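Long-range contact in chorismate mutase (Clostridium thermocellum, PDB 1XHO), which probably catalyses the rearrangement of chorismate to prephenate and assembles as a trimer: residues I49-M60 / K115-V123. Sequence-based numbering, arbitrary orientation.
Sequences IVAETQKLLKEM and KCIRVMMHV
The carbonyl oxygen of I49 takes two bonds from T53, one from its backbone N and one from its hydroxyl, OG1 to O at 2.6 Å, and the two donors arrive from opposite faces of the carbonyl plane; the CD1 methyl of I117 closes over this site, 3.3 Å from T53 OG1. The hydroxyl thus bonds within its own helix while resting against a strand methyl, in the helix-on-sheet layer of the type I (AroH-like) chorismate mutase fold. Helix 49-60 and strand 116-123 run in roughly the same direction, their axes 37° apart, and every second strand residue, I117, V119 and M121, points toward the helix.

In the middle, L56 lies beside V119, the two side chains running past each other in opposite directions with CD2 of L56 3.7 Å from CG2 of V119. The other valine branch, CG1, packs 3.7 Å from the selenium of selenomethionine M60. Selenomethionine M121 extends with CG opposite the backbone N (chi1 -168°) and then bends at its last torsion, which lays CE against CD2 of L57 at 3.6 Å.

On the far side of the strand, R118, M120 and H122 pack on a second subunit, so this strand joins the helical layer to the trimer interface. At the end of the row M60 and M121 meet tip to tip, their CE methyls 3.9 Å apart.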
# COMPACT_ATOMS: atom_id res chain seq x y z
N ILE C 49 7.95 11.67 -15.60
CA ILE C 49 7.24 10.85 -14.61
C ILE C 49 6.01 10.17 -15.22
O ILE C 49 5.82 8.97 -15.06
CB ILE C 49 6.81 11.70 -13.38
CG1 ILE C 49 8.04 12.06 -12.54
CG2 ILE C 49 5.80 10.95 -12.52
CD1 ILE C 49 7.81 13.18 -11.50
N VAL C 50 5.21 10.95 -15.94
CA VAL C 50 3.95 10.44 -16.49
C VAL C 50 4.18 9.48 -17.65
O VAL C 50 3.56 8.43 -17.72
CB VAL C 50 2.99 11.60 -16.90
CG1 VAL C 50 1.75 11.08 -17.63
CG2 VAL C 50 2.57 12.39 -15.66
N ALA C 51 5.09 9.85 -18.56
CA ALA C 51 5.36 9.05 -19.75
C ALA C 51 6.05 7.74 -19.40
O ALA C 51 5.70 6.70 -19.92
CB ALA C 51 6.20 9.85 -20.75
N GLU C 52 7.04 7.79 -18.51
CA GLU C 52 7.73 6.56 -18.11
C GLU C 52 6.85 5.64 -17.28
O GLU C 52 6.99 4.41 -17.35
CB GLU C 52 9.04 6.86 -17.38
CG GLU C 52 10.11 7.47 -18.30
CD GLU C 52 10.28 6.69 -19.59
OE1 GLU C 52 10.40 5.45 -19.52
OE2 GLU C 52 10.28 7.32 -20.67
N THR C 53 5.92 6.22 -16.51
CA THR C 53 4.96 5.43 -15.78
C THR C 53 3.99 4.76 -16.75
O THR C 53 3.62 3.61 -16.55
CB THR C 53 4.19 6.26 -14.71
OG1 THR C 53 5.11 6.82 -13.77
CG2 THR C 53 3.18 5.37 -13.95
N GLN C 54 3.59 5.49 -17.79
CA GLN C 54 2.65 4.99 -18.81
C GLN C 54 3.23 3.80 -19.58
O GLN C 54 2.55 2.79 -19.80
CB GLN C 54 2.30 6.13 -19.77
CG GLN C 54 0.97 5.96 -20.53
CD GLN C 54 0.48 7.26 -21.17
OE1 GLN C 54 0.82 8.37 -20.72
NE2 GLN C 54 -0.34 7.13 -22.21
N LYS C 55 4.49 3.92 -19.99
CA LYS C 55 5.17 2.83 -20.68
C LYS C 55 5.27 1.59 -19.79
O LYS C 55 5.08 0.46 -20.25
CB LYS C 55 6.57 3.27 -21.14
N LEU C 56 5.54 1.81 -18.50
CA LEU C 56 5.62 0.73 -17.53
C LEU C 56 4.28 0.01 -17.36
O LEU C 56 4.23 -1.21 -17.40
CB LEU C 56 6.14 1.26 -16.18
CG LEU C 56 6.21 0.29 -14.99
CD1 LEU C 56 7.01 -0.97 -15.34
CD2 LEU C 56 6.79 1.00 -13.76
N LEU C 57 3.20 0.77 -17.18
CA LEU C 57 1.85 0.20 -17.07
C LEU C 57 1.44 -0.57 -18.34
O LEU C 57 0.84 -1.63 -18.24
CB LEU C 57 0.81 1.29 -16.79
CG LEU C 57 0.95 2.05 -15.48
CD1 LEU C 57 -0.02 3.27 -15.45
CD2 LEU C 57 0.73 1.11 -14.28
N LYS C 58 1.74 -0.01 -19.51
CA LYS C 58 1.42 -0.64 -20.80
C LYS C 58 2.15 -1.98 -20.94
O LYS C 58 1.53 -3.01 -21.17
CB LYS C 58 1.78 0.33 -21.95
CG LYS C 58 1.57 -0.20 -23.39
CD LYS C 58 0.23 -0.90 -23.61
CE LYS C 58 0.01 -1.24 -25.09
NZ LYS C 58 -0.34 -0.05 -25.91
N GLU C 59 3.46 -1.94 -20.72
CA GLU C 59 4.29 -3.13 -20.60
C GLU C 59 3.74 -4.17 -19.59
O GLU C 59 3.68 -5.36 -19.89
CB GLU C 59 5.70 -2.70 -20.20
CG GLU C 59 6.73 -3.79 -20.11
CD GLU C 59 7.21 -4.27 -21.45
OE1 GLU C 59 6.42 -4.90 -22.18
OE2 GLU C 59 8.40 -4.03 -21.75
N MSE C 60 3.34 -3.71 -18.41
CA MSE C 60 2.78 -4.62 -17.39
C MSE C 60 1.48 -5.29 -17.86
O MSE C 60 1.27 -6.48 -17.63
CB MSE C 60 2.53 -3.89 -16.07
CG MSE C 60 3.79 -3.53 -15.34
SE MSE C 60 3.41 -2.44 -13.77
CE MSE C 60 2.82 -3.83 -12.63
N LYS C 115 15.54 8.33 -8.79
CA LYS C 115 14.67 8.59 -9.96
C LYS C 115 13.76 7.41 -10.32
O LYS C 115 13.44 7.21 -11.50
CB LYS C 115 15.50 8.99 -11.18
CG LYS C 115 16.43 10.18 -10.97
CD LYS C 115 15.67 11.49 -10.70
CE LYS C 115 16.67 12.70 -10.60
NZ LYS C 115 16.29 13.73 -9.56
N CYS C 116 13.32 6.67 -9.31
CA CYS C 116 12.66 5.38 -9.51
C CYS C 116 11.16 5.41 -9.19
O CYS C 116 10.75 5.75 -8.08
CB CYS C 116 13.37 4.28 -8.67
SG CYS C 116 12.66 2.61 -8.79
N ILE C 117 10.36 5.00 -10.17
CA ILE C 117 8.93 4.79 -10.00
C ILE C 117 8.64 3.29 -9.88
O ILE C 117 9.00 2.51 -10.77
CB ILE C 117 8.15 5.38 -11.19
CG1 ILE C 117 8.48 6.87 -11.35
CG2 ILE C 117 6.64 5.16 -11.02
CD1 ILE C 117 8.21 7.42 -12.70
N ARG C 118 7.98 2.90 -8.79
CA ARG C 118 7.52 1.51 -8.60
C ARG C 118 6.00 1.41 -8.64
O ARG C 118 5.29 2.35 -8.29
CB ARG C 118 8.06 0.90 -7.30
CG ARG C 118 9.60 0.83 -7.26
CD ARG C 118 10.05 0.21 -5.96
NE ARG C 118 11.48 -0.09 -5.86
CZ ARG C 118 12.45 0.78 -5.56
NH1 ARG C 118 12.20 2.05 -5.37
NH2 ARG C 118 13.69 0.36 -5.47
N VAL C 119 5.52 0.26 -9.10
CA VAL C 119 4.09 -0.01 -9.27
C VAL C 119 3.80 -1.38 -8.69
O VAL C 119 4.51 -2.34 -8.98
CB VAL C 119 3.68 -0.04 -10.78
CG1 VAL C 119 2.21 -0.46 -10.94
CG2 VAL C 119 3.93 1.28 -11.41
N MSE C 120 2.76 -1.46 -7.86
CA MSE C 120 2.22 -2.73 -7.39
C MSE C 120 0.77 -2.85 -7.87
O MSE C 120 -0.10 -2.04 -7.51
CB MSE C 120 2.29 -2.83 -5.88
CG MSE C 120 1.60 -4.08 -5.31
SE MSE C 120 1.81 -4.26 -3.38
CE MSE C 120 3.58 -5.21 -3.36
N MSE C 121 0.51 -3.87 -8.68
CA MSE C 121 -0.78 -4.03 -9.31
C MSE C 121 -1.46 -5.33 -8.88
O MSE C 121 -0.97 -6.40 -9.20
CB MSE C 121 -0.58 -4.02 -10.81
CG MSE C 121 -1.83 -3.89 -11.63
SE MSE C 121 -1.35 -3.97 -13.49
CE MSE C 121 -0.56 -2.27 -13.80
N HIS C 122 -2.58 -5.22 -8.15
CA HIS C 122 -3.40 -6.39 -7.83
C HIS C 122 -4.38 -6.67 -8.99
O HIS C 122 -5.03 -5.76 -9.48
CB HIS C 122 -4.13 -6.19 -6.50
CG HIS C 122 -3.23 -6.32 -5.31
ND1 HIS C 122 -2.39 -5.29 -4.90
CD2 HIS C 122 -2.98 -7.36 -4.48
CE1 HIS C 122 -1.70 -5.70 -3.85
NE2 HIS C 122 -2.04 -6.95 -3.57
N VAL C 123 -4.45 -7.92 -9.43
CA VAL C 123 -5.25 -8.26 -10.61
C VAL C 123 -6.02 -9.54 -10.41
O VAL C 123 -5.65 -10.37 -9.60
CB VAL C 123 -4.39 -8.37 -11.92
CG1 VAL C 123 -3.67 -7.07 -12.19
CG2 VAL C 123 -3.41 -9.56 -11.88